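Local coordinates for anti-sigma-factor antagonist (STAS) domain protein (Moorella thermoacetica, PDB 3ZXN) that probably serves as the RsbS scaffold component of a bacterial stressosome, a signalling complex adapted in this organism to control secondary messenger signalling, at residues V10-V15 and A42-V47; P77-G82 and A102-L107; V56-T61 and T92-D97; Q29-L34 and I65-L70; A17-L22 and I50-V55. The protein carries 1 engineered substitution. All coordinates share one frame; numbering follows the deposited sequence.

The five contacts build one STAS domain, a five-stranded mixed sheet with helices packed on it. Contacts 1 and 2 lie in the sheet, their centres 13 Å apart, and join where Leu46 of strand 45-49 pairs with Pro77 and Val79 of strand 78-81. Contact 4 sets two helices side by side over contact 1, with Leu46 CD2 packed 3.9 Å from Ile67 CG2. Contact 5 ties together the loops that follow two of the strands, and Ile50 carries it to contact 2. Contact 3 carries the engineered Glu58. Its centre is 14 Å from those of contacts 4 and 5, and about 24 Å from that of contact 1.

Contact 1. Residues V10-V15 and A42-V47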
# COMPACT_ATOMS: atom_id res chain seq x y z
N VAL A 10 -4.86 -7.13 -10.95
CA VAL A 10 -4.96 -8.58 -11.10
C VAL A 10 -6.26 -9.07 -10.49
O VAL A 10 -6.51 -8.87 -9.31
CB VAL A 10 -3.79 -9.32 -10.40
CG1 VAL A 10 -3.82 -10.83 -10.76
CG2 VAL A 10 -2.45 -8.71 -10.78
N ASP A 11 -7.08 -9.75 -11.29
CA ASP A 11 -8.36 -10.25 -10.81
C ASP A 11 -9.11 -9.13 -10.06
O ASP A 11 -9.70 -9.37 -9.01
CB ASP A 11 -8.16 -11.44 -9.86
CG ASP A 11 -7.43 -12.61 -10.52
OD1 ASP A 11 -7.46 -12.70 -11.77
OD2 ASP A 11 -6.82 -13.42 -9.79
N ASP A 12 -9.08 -7.92 -10.62
CA ASP A 12 -9.77 -6.75 -10.05
C ASP A 12 -9.14 -6.17 -8.78
O ASP A 12 -9.72 -5.27 -8.17
CB ASP A 12 -11.25 -7.03 -9.78
CG ASP A 12 -12.05 -7.17 -11.05
OD1 ASP A 12 -11.75 -6.47 -12.04
OD2 ASP A 12 -12.99 -8.00 -11.06
N TYR A 13 -7.98 -6.68 -8.39
CA TYR A 13 -7.21 -6.10 -7.28
C TYR A 13 -6.07 -5.24 -7.81
O TYR A 13 -5.35 -5.65 -8.72
CB TYR A 13 -6.66 -7.20 -6.37
CG TYR A 13 -7.73 -7.91 -5.57
CD1 TYR A 13 -8.15 -7.41 -4.35
CD2 TYR A 13 -8.34 -9.07 -6.05
CE1 TYR A 13 -9.13 -8.04 -3.62
CE2 TYR A 13 -9.33 -9.71 -5.32
CZ TYR A 13 -9.72 -9.19 -4.10
OH TYR A 13 -10.70 -9.81 -3.36
N TRP A 14 -5.93 -4.04 -7.25
CA TRP A 14 -4.80 -3.19 -7.55
C TRP A 14 -3.60 -3.77 -6.84
O TRP A 14 -3.69 -4.14 -5.68
CB TRP A 14 -5.05 -1.76 -7.01
CG TRP A 14 -6.29 -1.11 -7.58
CD1 TRP A 14 -7.49 -0.92 -6.94
CD2 TRP A 14 -6.45 -0.58 -8.89
NE1 TRP A 14 -8.39 -0.29 -7.78
CE2 TRP A 14 -7.77 -0.07 -8.98
CE3 TRP A 14 -5.60 -0.47 -10.00
CZ2 TRP A 14 -8.26 0.54 -10.14
CZ3 TRP A 14 -6.09 0.13 -11.15
CH2 TRP A 14 -7.41 0.62 -11.21
N VAL A 15 -2.47 -3.84 -7.55
CA VAL A 15 -1.22 -4.34 -7.00
C VAL A 15 -0.07 -3.38 -7.33
O VAL A 15 0.13 -3.01 -8.49
CB VAL A 15 -0.85 -5.75 -7.57
CG1 VAL A 15 0.54 -6.13 -7.13
CG2 VAL A 15 -1.87 -6.81 -7.14
N ALA A 42 -13.87 0.83 -10.48
CA ALA A 42 -13.96 0.13 -9.21
C ALA A 42 -12.93 -1.01 -9.20
O ALA A 42 -12.52 -1.48 -10.25
CB ALA A 42 -15.37 -0.40 -8.99
N GLY A 43 -12.51 -1.42 -8.00
CA GLY A 43 -11.60 -2.53 -7.82
C GLY A 43 -12.02 -3.22 -6.54
O GLY A 43 -12.79 -2.64 -5.76
N LYS A 44 -11.53 -4.43 -6.30
CA LYS A 44 -11.94 -5.18 -5.11
C LYS A 44 -11.03 -4.88 -3.93
O LYS A 44 -11.34 -5.25 -2.79
CB LYS A 44 -11.93 -6.69 -5.38
CG LYS A 44 -13.01 -7.16 -6.36
CD LYS A 44 -12.90 -8.69 -6.60
CE LYS A 44 -14.02 -9.19 -7.50
NZ LYS A 44 -14.02 -10.68 -7.60
N GLY A 45 -9.90 -4.24 -4.20
CA GLY A 45 -8.95 -4.00 -3.13
C GLY A 45 -7.60 -3.55 -3.64
O GLY A 45 -7.37 -3.47 -4.84
N LEU A 46 -6.70 -3.27 -2.70
CA LEU A 46 -5.42 -2.69 -3.02
C LEU A 46 -4.33 -3.35 -2.17
O LEU A 46 -4.47 -3.46 -0.95
CB LEU A 46 -5.46 -1.17 -2.73
CG LEU A 46 -4.14 -0.41 -2.73
CD1 LEU A 46 -3.47 -0.52 -4.07
CD2 LEU A 46 -4.36 1.08 -2.37
N VAL A 47 -3.27 -3.79 -2.83
CA VAL A 47 -2.10 -4.35 -2.15
C VAL A 47 -0.88 -3.53 -2.49
O VAL A 47 -0.59 -3.31 -3.67
CB VAL A 47 -1.79 -5.81 -2.59
CG1 VAL A 47 -0.68 -6.40 -1.71
CG2 VAL A 47 -3.04 -6.67 -2.55
O HOH W 1 -12.01 -7.78 -1.29
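Three backbone hydrogen bonds join 10-15 to 42-47. Lys44 N gives the shortest, to Asp12 O at 2.7 Å and nearly straight at 170°. Trp14 uses both its backbone polar atoms: its N donates to Gly45 O at 2.9 Å, and its O accepts from Val47 N. These two bonds make Trp14 with Leu46 a parallel bridge; Val15 with Val47 is the next, completed by the bond between Val47 and Val16. The first bond lies where a type I' turn, Val10 to Tyr13, leads into strand 13-17. A water adds a further link between Tyr13 and Lys44. It donates to Lys44 O and is hydrogen-bonded to Tyr13 OH.

Lys44 packs over the Tyr13 ring. Its CB sits 3.7 Å from the ring centroid, displaced toward the rim, in a CH-pi contact. Tyr13 CG lies beside its backbone N (chi1 -70°), which carries the ring across to Lys44 and Gly45. The extended Lys44 chain then runs past Asp12, CG to Asp12 CB 3.8 Å. The charged ends stay apart: NZ is 4.5 Å from Asp12 OD2, too far for a salt bridge but probably mildly attractive. On the other face of the sheet, Trp14 CB meets Leu46 CD1 at 3.6 Å. The indole reaches back along the strand, so that NE1 approaches Gly43 CA.

The two faces are covered by different helices. Tyr13, Val15 and Val47 pack on helix 107-118. Trp14 and Leu46 pack on helix 25-38, and Lys9 makes a cation-pi contact with the indole. Strand 78-81 continues the sheet beyond Leu46.

Contact 2. Residues P77-G82 and A102-L107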
# COMPACT_ATOMS: atom_id res chain seq x y z
N PRO A 77 -10.76 -2.35 0.50
CA PRO A 77 -9.83 -3.13 1.32
C PRO A 77 -8.37 -2.87 0.94
O PRO A 77 -8.04 -2.82 -0.24
CB PRO A 77 -10.22 -4.59 0.97
CG PRO A 77 -11.69 -4.51 0.68
CD PRO A 77 -11.88 -3.16 -0.02
N PHE A 78 -7.50 -2.75 1.94
CA PHE A 78 -6.12 -2.35 1.70
C PHE A 78 -5.19 -3.19 2.57
O PHE A 78 -5.41 -3.29 3.76
CB PHE A 78 -5.96 -0.85 2.05
CG PHE A 78 -4.53 -0.37 2.06
CD1 PHE A 78 -3.70 -0.56 0.97
CD2 PHE A 78 -4.02 0.31 3.15
CE1 PHE A 78 -2.38 -0.10 0.98
CE2 PHE A 78 -2.71 0.78 3.16
CZ PHE A 78 -1.90 0.57 2.07
N VAL A 79 -4.16 -3.78 1.96
CA VAL A 79 -3.15 -4.51 2.73
C VAL A 79 -1.75 -4.02 2.35
O VAL A 79 -1.43 -3.82 1.18
CB VAL A 79 -3.30 -6.06 2.58
CG1 VAL A 79 -3.11 -6.49 1.14
CG2 VAL A 79 -2.33 -6.81 3.50
N LEU A 80 -0.92 -3.80 3.38
CA LEU A 80 0.46 -3.35 3.21
C LEU A 80 1.35 -4.56 3.46
O LEU A 80 1.13 -5.27 4.45
CB LEU A 80 0.79 -2.25 4.22
CG LEU A 80 2.16 -1.59 4.13
CD1 LEU A 80 2.29 -0.79 2.83
CD2 LEU A 80 2.44 -0.71 5.35
N THR A 81 2.31 -4.81 2.58
CA THR A 81 3.10 -6.04 2.63
C THR A 81 4.61 -5.79 2.54
O THR A 81 5.05 -4.72 2.08
CB THR A 81 2.68 -7.07 1.51
OG1 THR A 81 3.08 -6.60 0.22
CG2 THR A 81 1.17 -7.31 1.50
N GLY A 82 5.39 -6.77 2.99
CA GLY A 82 6.85 -6.72 2.91
C GLY A 82 7.48 -5.78 3.92
O GLY A 82 8.34 -4.97 3.57
N ALA A 102 -4.56 -4.10 7.94
CA ALA A 102 -4.21 -5.38 7.34
C ALA A 102 -2.79 -5.32 6.78
O ALA A 102 -2.46 -4.47 5.96
CB ALA A 102 -5.20 -5.73 6.24
N THR A 103 -1.92 -6.21 7.27
CA THR A 103 -0.59 -6.32 6.71
C THR A 103 -0.35 -7.81 6.35
O THR A 103 -0.97 -8.69 6.93
CB THR A 103 0.52 -5.79 7.65
OG1 THR A 103 0.55 -6.55 8.87
CG2 THR A 103 0.31 -4.27 8.00
N ALA A 104 0.52 -8.06 5.38
CA ALA A 104 0.88 -9.43 5.01
C ALA A 104 2.37 -9.52 4.63
O ALA A 104 3.05 -8.52 4.47
CB ALA A 104 -0.03 -9.97 3.90
N LEU A 105 2.88 -10.75 4.54
CA LEU A 105 4.31 -10.94 4.39
C LEU A 105 4.80 -10.53 3.00
O LEU A 105 5.88 -10.00 2.85
CB LEU A 105 4.67 -12.43 4.64
CG LEU A 105 6.15 -12.77 4.52
CD1 LEU A 105 6.97 -11.92 5.50
CD2 LEU A 105 6.41 -14.29 4.72
N ASN A 106 3.99 -10.82 2.00
CA ASN A 106 4.36 -10.59 0.61
C ASN A 106 3.11 -10.43 -0.22
O ASN A 106 2.00 -10.47 0.30
CB ASN A 106 5.21 -11.76 0.09
CG ASN A 106 4.50 -13.08 0.22
OD1 ASN A 106 3.33 -13.21 -0.13
ND2 ASN A 106 5.20 -14.07 0.75
N LEU A 107 3.29 -10.26 -1.53
CA LEU A 107 2.16 -10.01 -2.41
C LEU A 107 1.18 -11.18 -2.46
O LEU A 107 -0.03 -10.96 -2.57
CB LEU A 107 2.62 -9.66 -3.83
CG LEU A 107 3.22 -8.28 -4.09
CD1 LEU A 107 3.30 -8.06 -5.60
CD2 LEU A 107 2.40 -7.18 -3.42
O HOH W 2 -6.16 -2.31 6.21
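Val79 and Thr81 turn their branches onto Ala102, Ala104 and Asn106 where strands 78-81 and 102-104 pair in parallel. The strands belong to a beta-alpha-beta unit whose crossover is helix 85-93. Backbone bonds join the strands: Leu80 N bonds to Ala102 O at 3.1 Å, Leu80 O takes Ala104 N, and Gly82 N reaches Ala104 O. A water bridges Phe78 O and Ala102 N at the start of the pairing.

In the conformer described, Val79 CG2 is trans to its own N, with CG1 held between N and the carbonyl carbon (chi1 62°). This puts CG2 over the neighbouring strand, 3.9 Å from Ala104 CB and close to Ala102 CB. Thr81 lies on the same face. Its CG2 packs against Ala104 CB at 3.8 Å. With chi1 at 70°, its OG1 sits between the backbone N and carbonyl carbon and hydrogen-bonds to Asp49. Thr103 faces the other way beside Leu80, and its CB approaches Leu80 O.

Two residues separate strand 102-104 from helix 107-118. Asn106 is the helix N-cap, with OD1 accepting from Lys109 N. In one conformer, Leu107 crosses Thr81 at about a right angle. Thr81 CG2 lies 3.5 Å from Asn106 O.

Contact 3. Residues V56-T61 and T92-D97. Engineered in segment 56-61: Glu58 (natural residue Ser).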
# COMPACT_ATOMS: atom_id res chain seq x y z
N VAL A 56 12.51 3.38 5.62
CA VAL A 56 11.33 4.12 5.20
C VAL A 56 11.37 5.54 5.74
O VAL A 56 11.63 5.77 6.91
CB VAL A 56 10.01 3.40 5.55
CG1 VAL A 56 8.83 4.15 4.97
CG2 VAL A 56 10.02 1.99 4.98
N ASP A 57 11.11 6.47 4.83
CA ASP A 57 11.21 7.90 5.04
C ASP A 57 10.00 8.45 5.79
O ASP A 57 8.95 7.80 5.87
CB ASP A 57 11.28 8.58 3.67
CG ASP A 57 12.00 9.90 3.70
OD1 ASP A 57 12.19 10.46 4.81
OD2 ASP A 57 12.36 10.39 2.61
N GLU A 58 10.14 9.66 6.32
CA GLU A 58 9.03 10.38 6.89
C GLU A 58 8.05 10.75 5.77
O GLU A 58 6.85 10.86 5.99
CB GLU A 58 9.53 11.64 7.60
CG GLU A 58 8.69 12.09 8.78
CD GLU A 58 9.47 12.95 9.75
OE1 GLU A 58 10.68 12.69 9.94
OE2 GLU A 58 8.89 13.90 10.32
N PHE A 59 8.60 10.94 4.58
CA PHE A 59 7.80 11.24 3.39
C PHE A 59 6.95 10.05 2.96
O PHE A 59 5.74 10.17 2.81
CB PHE A 59 8.70 11.67 2.23
CG PHE A 59 9.44 12.96 2.47
CD1 PHE A 59 8.81 14.18 2.31
CD2 PHE A 59 10.78 12.94 2.85
CE1 PHE A 59 9.49 15.37 2.53
CE2 PHE A 59 11.47 14.13 3.07
CZ PHE A 59 10.82 15.34 2.90
N VAL A 60 7.60 8.91 2.76
CA VAL A 60 6.89 7.68 2.39
C VAL A 60 5.81 7.35 3.41
O VAL A 60 4.69 6.97 3.04
CB VAL A 60 7.85 6.49 2.25
CG1 VAL A 60 7.07 5.17 2.14
CG2 VAL A 60 8.77 6.68 1.06
N THR A 61 6.13 7.51 4.68
CA THR A 61 5.18 7.21 5.75
C THR A 61 3.91 8.02 5.59
O THR A 61 2.80 7.51 5.76
CB THR A 61 5.78 7.48 7.14
OG1 THR A 61 6.91 6.63 7.36
CG2 THR A 61 4.73 7.21 8.22
N THR A 92 5.50 2.90 12.65
CA THR A 92 4.66 3.09 13.82
C THR A 92 5.07 4.38 14.56
O THR A 92 4.22 5.10 15.07
CB THR A 92 4.76 1.88 14.77
OG1 THR A 92 4.21 0.72 14.12
CG2 THR A 92 4.01 2.12 16.06
N GLU A 93 6.37 4.66 14.60
CA GLU A 93 6.88 5.84 15.29
C GLU A 93 6.50 7.10 14.54
O GLU A 93 6.38 8.17 15.14
CB GLU A 93 8.40 5.76 15.44
CG GLU A 93 8.86 4.79 16.52
CD GLU A 93 10.37 4.65 16.58
OE1 GLU A 93 11.05 5.12 15.64
OE2 GLU A 93 10.87 4.06 17.57
N MET A 94 6.29 6.97 13.24
CA MET A 94 5.91 8.12 12.43
C MET A 94 4.39 8.27 12.27
O MET A 94 3.93 9.13 11.52
CB MET A 94 6.62 8.07 11.08
CG MET A 94 8.14 8.24 11.20
SD MET A 94 9.08 7.87 9.69
CE MET A 94 10.72 8.41 10.19
N GLY A 95 3.61 7.44 12.97
CA GLY A 95 2.16 7.60 13.02
C GLY A 95 1.27 6.62 12.26
O GLY A 95 0.03 6.75 12.28
N LEU A 96 1.86 5.64 11.58
CA LEU A 96 1.05 4.65 10.85
C LEU A 96 0.62 3.53 11.81
O LEU A 96 1.47 2.86 12.39
CB LEU A 96 1.83 4.08 9.65
CG LEU A 96 1.06 3.17 8.67
CD1 LEU A 96 -0.04 3.94 7.97
CD2 LEU A 96 2.00 2.56 7.63
N ASP A 97 -0.68 3.33 11.97
CA ASP A 97 -1.16 2.31 12.90
C ASP A 97 -1.08 0.91 12.28
O ASP A 97 -2.04 0.45 11.65
CB ASP A 97 -2.59 2.60 13.35
CG ASP A 97 -3.14 1.52 14.26
OD1 ASP A 97 -2.33 0.85 14.94
OD2 ASP A 97 -4.37 1.34 14.28
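Met94 reaches across to Thr61 and Glu58, joining the end of helix 85-93 to the first turn of helix 58-74 in the STAS fold. Helix 85-93, just before Met94, ends in a Schellman motif. Gly95, with positive phi, is its C-prime residue; Leu96 N returns to Leu91 O and Gly95 N to Thr92 O.

The contact between the segments is packing, with no hydrogen bond across it. The Met94 side chain is extended beyond CG (chi2 168°, chi3 172°), and it crosses Thr61 at about a right angle. Its root meets the methyl of Thr61, CB to CG2 3.5 Å. Its sulfur passes over the start of the other helix, 3.8 Å from Glu58 CA and equally close to Asp57 O. The terminal CE lies near Glu58 N. Glu58 is an engineered residue, serine in the natural protein. Its own side chain barely joins in, with OE1 4.3 Å from Met94 CE. Leu96 adds a looser touch on Thr61 CG2, and Leu91 of helix 85-93 packs on Thr61 and Val56.

Hydrogen bonds within 56-61 set the surface that Met94 meets. Asp57 is the N-cap of helix 58-74, and its OD1 makes a weak bond to Glu58 N. Asp57 O takes two bonds from Thr61, from N and from OG1, which come from opposite faces of the carbonyl plane. The OG1 bond is 2.8 Å long. It fixes the rotation of Thr61, with OG1 beside the backbone N (chi1 -62°). That hydroxyl oxygen is 3.4 Å from Met94 SD.

Contact 4. Residues Q29-L34 and I65-L70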
# COMPACT_ATOMS: atom_id res chain seq x y z
N GLN A 29 4.28 11.79 -7.18
CA GLN A 29 3.74 11.43 -8.49
C GLN A 29 3.02 10.09 -8.43
O GLN A 29 1.97 9.91 -9.03
CB GLN A 29 4.87 11.37 -9.51
CG GLN A 29 4.48 10.78 -10.85
CD GLN A 29 5.66 10.71 -11.81
OE1 GLN A 29 6.53 11.59 -11.80
NE2 GLN A 29 5.71 9.67 -12.63
N PHE A 30 3.61 9.14 -7.69
CA PHE A 30 3.01 7.83 -7.55
C PHE A 30 1.69 7.88 -6.78
O PHE A 30 0.69 7.33 -7.23
CB PHE A 30 3.97 6.85 -6.87
CG PHE A 30 3.27 5.74 -6.15
CD1 PHE A 30 2.57 4.77 -6.86
CD2 PHE A 30 3.28 5.68 -4.77
CE1 PHE A 30 1.91 3.76 -6.20
CE2 PHE A 30 2.62 4.66 -4.10
CZ PHE A 30 1.94 3.70 -4.82
N LYS A 31 1.70 8.55 -5.63
CA LYS A 31 0.50 8.69 -4.81
C LYS A 31 -0.65 9.29 -5.62
O LYS A 31 -1.79 8.81 -5.56
CB LYS A 31 0.78 9.55 -3.58
CG LYS A 31 -0.36 9.58 -2.57
CD LYS A 31 -0.18 10.73 -1.62
CE LYS A 31 -0.21 12.06 -2.37
NZ LYS A 31 -0.21 13.20 -1.42
N GLU A 32 -0.34 10.33 -6.38
CA GLU A 32 -1.34 10.99 -7.21
C GLU A 32 -1.94 10.07 -8.26
O GLU A 32 -3.16 10.02 -8.43
CB GLU A 32 -0.76 12.25 -7.87
CG GLU A 32 -0.50 13.38 -6.88
CD GLU A 32 0.19 14.57 -7.51
OE1 GLU A 32 0.72 14.44 -8.64
OE2 GLU A 32 0.21 15.65 -6.87
N GLU A 33 -1.09 9.33 -8.96
CA GLU A 33 -1.58 8.40 -9.98
C GLU A 33 -2.39 7.26 -9.35
O GLU A 33 -3.42 6.84 -9.90
CB GLU A 33 -0.43 7.85 -10.82
CG GLU A 33 -0.88 6.84 -11.88
CD GLU A 33 0.26 6.26 -12.72
OE1 GLU A 33 1.45 6.53 -12.40
OE2 GLU A 33 -0.03 5.53 -13.69
N LEU A 34 -1.92 6.75 -8.22
CA LEU A 34 -2.62 5.65 -7.55
C LEU A 34 -4.02 6.12 -7.16
O LEU A 34 -5.02 5.46 -7.45
CB LEU A 34 -1.86 5.17 -6.31
CG LEU A 34 -2.54 4.02 -5.55
CD1 LEU A 34 -2.57 2.73 -6.39
CD2 LEU A 34 -1.88 3.76 -4.21
N ILE A 65 0.15 6.82 5.07
CA ILE A 65 -0.97 7.20 5.93
C ILE A 65 -2.13 7.78 5.10
O ILE A 65 -3.30 7.48 5.38
CB ILE A 65 -0.55 8.19 7.06
CG1 ILE A 65 0.47 7.55 8.00
CG2 ILE A 65 -1.77 8.65 7.86
CD1 ILE A 65 1.14 8.53 8.98
N GLU A 66 -1.83 8.59 4.09
CA GLU A 66 -2.89 9.19 3.28
C GLU A 66 -3.60 8.13 2.43
O GLU A 66 -4.83 8.10 2.38
CB GLU A 66 -2.33 10.32 2.42
CG GLU A 66 -1.87 11.52 3.24
CD GLU A 66 -1.19 12.59 2.41
OE1 GLU A 66 -1.44 12.64 1.18
OE2 GLU A 66 -0.40 13.37 2.97
N ILE A 67 -2.84 7.27 1.78
CA ILE A 67 -3.45 6.20 0.99
C ILE A 67 -4.36 5.34 1.88
O ILE A 67 -5.49 5.01 1.51
CB ILE A 67 -2.38 5.34 0.31
CG1 ILE A 67 -1.68 6.16 -0.78
CG2 ILE A 67 -3.01 4.05 -0.27
CD1 ILE A 67 -0.36 5.54 -1.30
N SER A 68 -3.86 4.98 3.05
CA SER A 68 -4.63 4.20 4.01
C SER A 68 -5.95 4.89 4.41
O SER A 68 -7.02 4.26 4.40
CB SER A 68 -3.78 3.93 5.26
OG SER A 68 -4.52 3.22 6.24
N ARG A 69 -5.89 6.17 4.74
CA ARG A 69 -7.10 6.90 5.12
C ARG A 69 -8.11 6.96 3.99
O ARG A 69 -9.31 6.81 4.20
CB ARG A 69 -6.77 8.33 5.58
CG ARG A 69 -6.38 8.46 7.03
CD ARG A 69 -7.46 7.93 7.97
NE ARG A 69 -8.58 8.85 8.17
CZ ARG A 69 -9.85 8.58 7.88
NH1 ARG A 69 -10.18 7.40 7.36
NH2 ARG A 69 -10.79 9.48 8.11
N LEU A 70 -7.63 7.25 2.78
CA LEU A 70 -8.51 7.35 1.63
C LEU A 70 -9.13 5.99 1.29
O LEU A 70 -10.33 5.88 1.01
CB LEU A 70 -7.78 7.95 0.43
CG LEU A 70 -7.59 9.48 0.56
CD1 LEU A 70 -6.54 10.00 -0.40
CD2 LEU A 70 -8.92 10.19 0.33
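This is a helix-helix contact between two nearly parallel helices, 25-38 and 58-74, lying side by side on one face of the STAS sheet. The segment axes run 10° apart and come no closer than 11.2 Å. Long side chains therefore bridge the gap.

Ile67 is central to the apolar part. Its CG1 is beside the backbone N (chi1 -68°), which sends CD1 out between Leu34 and Phe30. CD1 lies 3.7 Å from Leu34 CD2, and the two side chains cross at about a right angle. Phe30 CE2 touches the same methyl at 4.2 Å. The aliphatic part of Lys31 slides past Ile67 in the opposite direction, CG to CG1 4.1 Å.

A salt bridge closes the side farther from the sheet in the Glu66 conformer described, one of two. Lys31 NZ donates to Glu66 OE1 at 2.9 Å on the syn side, 21° out of the carboxylate plane. The lysine bends at chi3 to get there, while Glu66 is extended beyond CG.

Beneath, the apolar layer meets the sheet. Leu34 and Ile67 both rest on Leu46 and Ile48 of strand 45-49. Phe30 and Leu34 pack on Val16 of strand 13-17.

Contact 5. Residues A17-L22 and I50-V55; sequences AIEETL and ISALEV
Glu20 folds toward the backbone of Leu53 and Glu54, joining two loops of the STAS fold. The 17-22 loop follows strand 13-17 and the 50-55 loop follows strand 45-49; each leads to a helix. A type I turn from Ile50 to Leu53 shapes the second loop, closed by Leu53 N to Ile50 O.

The Glu20 chain bends at chi2 (-74°), which brings its carboxylate to the backbone just past the turn. Glu54 N points straight at OE2, with a 2.9 Å bond at 176°. The donor stands above the carboxylate plane, 40° out of it. A water donates to the same oxygen and accepts from Val55 N. The other oxygen, OE1, lies 3.7 Å from Leu53 CD2, and the two side chains pass at a slant. The Glu54 carboxylate itself pairs with Lys84 in a salt bridge.

Ile18 and Ile50 lie side by side and point the same way, CD1 to CG2 4.1 Å. Ile18 also turns CG2 to Leu53 CD2, and Phe30 of helix 25-38 packs on Ile18. Leu53 CD2 thus sits among Ile18 CG2, Glu20 OE1 and Glu19 O, the last at 3.6 Å.

Ala52 points its methyl at the first loop. Glu19 starts away from the turn but curls round through its own bend at chi2, putting OE1 3.4 Å from that methyl. A second water receives Ala52 N and donates to Ile18 O. Its oxygen is 2.9 Å from Ile18 O, the same carbonyl oxygen that Ala52 CB approaches to 3.4 Å.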
# COMPACT_ATOMS: atom_id res chain seq x y z
N ALA A 17 4.15 -2.41 -6.20
CA ALA A 17 5.37 -2.61 -5.42
C ALA A 17 6.22 -1.36 -5.50
O ALA A 17 6.59 -0.91 -6.58
CB ALA A 17 6.16 -3.83 -5.90
N ILE A 18 6.54 -0.80 -4.34
CA ILE A 18 7.33 0.42 -4.28
C ILE A 18 8.81 0.09 -4.18
O ILE A 18 9.24 -0.60 -3.25
CB ILE A 18 6.90 1.29 -3.10
CG1 ILE A 18 5.46 1.77 -3.28
CG2 ILE A 18 7.82 2.50 -2.96
CD1 ILE A 18 4.88 2.46 -2.06
N GLU A 19 9.59 0.56 -5.15
CA GLU A 19 11.03 0.30 -5.18
C GLU A 19 11.81 1.54 -4.72
O GLU A 19 11.23 2.61 -4.51
CB GLU A 19 11.46 -0.14 -6.58
CG GLU A 19 10.69 -1.36 -7.13
CD GLU A 19 11.18 -2.70 -6.58
OE1 GLU A 19 12.40 -2.83 -6.31
OE2 GLU A 19 10.35 -3.63 -6.41
N GLU A 20 13.12 1.40 -4.53
CA GLU A 20 13.96 2.53 -4.14
C GLU A 20 13.90 3.62 -5.21
O GLU A 20 14.01 3.33 -6.40
CB GLU A 20 15.41 2.08 -3.93
CG GLU A 20 15.62 1.10 -2.77
CD GLU A 20 15.53 1.78 -1.41
OE1 GLU A 20 14.96 2.89 -1.34
OE2 GLU A 20 16.02 1.19 -0.42
N THR A 21 13.70 4.87 -4.80
CA THR A 21 13.64 5.98 -5.76
C THR A 21 14.74 7.01 -5.55
O THR A 21 14.92 7.55 -4.45
CB THR A 21 12.26 6.68 -5.77
OG1 THR A 21 11.93 7.15 -4.45
CG2 THR A 21 11.18 5.73 -6.27
N LEU A 22 15.48 7.28 -6.62
CA LEU A 22 16.64 8.17 -6.56
C LEU A 22 16.22 9.64 -6.63
O LEU A 22 15.68 10.18 -5.67
CB LEU A 22 17.63 7.82 -7.68
CG LEU A 22 19.01 8.49 -7.70
CD1 LEU A 22 19.71 8.36 -6.35
CD2 LEU A 22 19.88 7.91 -8.81
N ILE A 50 6.24 -2.93 0.14
CA ILE A 50 7.38 -2.04 0.35
C ILE A 50 8.69 -2.76 0.70
O ILE A 50 9.60 -2.13 1.24
CB ILE A 50 7.05 -0.99 1.44
CG1 ILE A 50 6.68 -1.67 2.77
CG2 ILE A 50 5.91 -0.12 0.96
CD1 ILE A 50 6.62 -0.71 3.99
N SER A 51 8.78 -4.05 0.38
CA SER A 51 9.96 -4.84 0.76
C SER A 51 11.27 -4.29 0.20
O SER A 51 12.34 -4.49 0.78
CB SER A 51 9.78 -6.31 0.35
OG SER A 51 9.64 -6.44 -1.04
N ALA A 52 11.18 -3.60 -0.93
CA ALA A 52 12.37 -3.03 -1.59
C ALA A 52 13.06 -1.91 -0.80
O ALA A 52 14.27 -1.67 -0.98
CB ALA A 52 12.01 -2.56 -2.99
N LEU A 53 12.32 -1.22 0.07
CA LEU A 53 12.84 -0.07 0.82
C LEU A 53 13.72 -0.47 2.01
O LEU A 53 13.24 -1.05 2.98
CB LEU A 53 11.70 0.83 1.30
CG LEU A 53 10.70 1.26 0.21
CD1 LEU A 53 9.66 2.19 0.79
CD2 LEU A 53 11.40 1.93 -0.96
N GLU A 54 15.00 -0.12 1.95
CA GLU A 54 15.93 -0.44 3.02
C GLU A 54 15.53 0.29 4.29
O GLU A 54 15.50 -0.28 5.38
CB GLU A 54 17.36 -0.06 2.60
CG GLU A 54 18.43 -0.59 3.53
CD GLU A 54 18.31 -2.08 3.78
OE1 GLU A 54 17.91 -2.81 2.85
OE2 GLU A 54 18.60 -2.51 4.91
N VAL A 55 15.23 1.58 4.14
CA VAL A 55 14.70 2.39 5.23
C VAL A 55 13.44 3.08 4.72
O VAL A 55 13.29 3.33 3.53
CB VAL A 55 15.72 3.46 5.71
CG1 VAL A 55 16.06 4.44 4.59
CG2 VAL A 55 15.20 4.20 6.91
O HOH W 3 8.91 -3.48 -2.90
O HOH W 4 15.80 3.23 1.45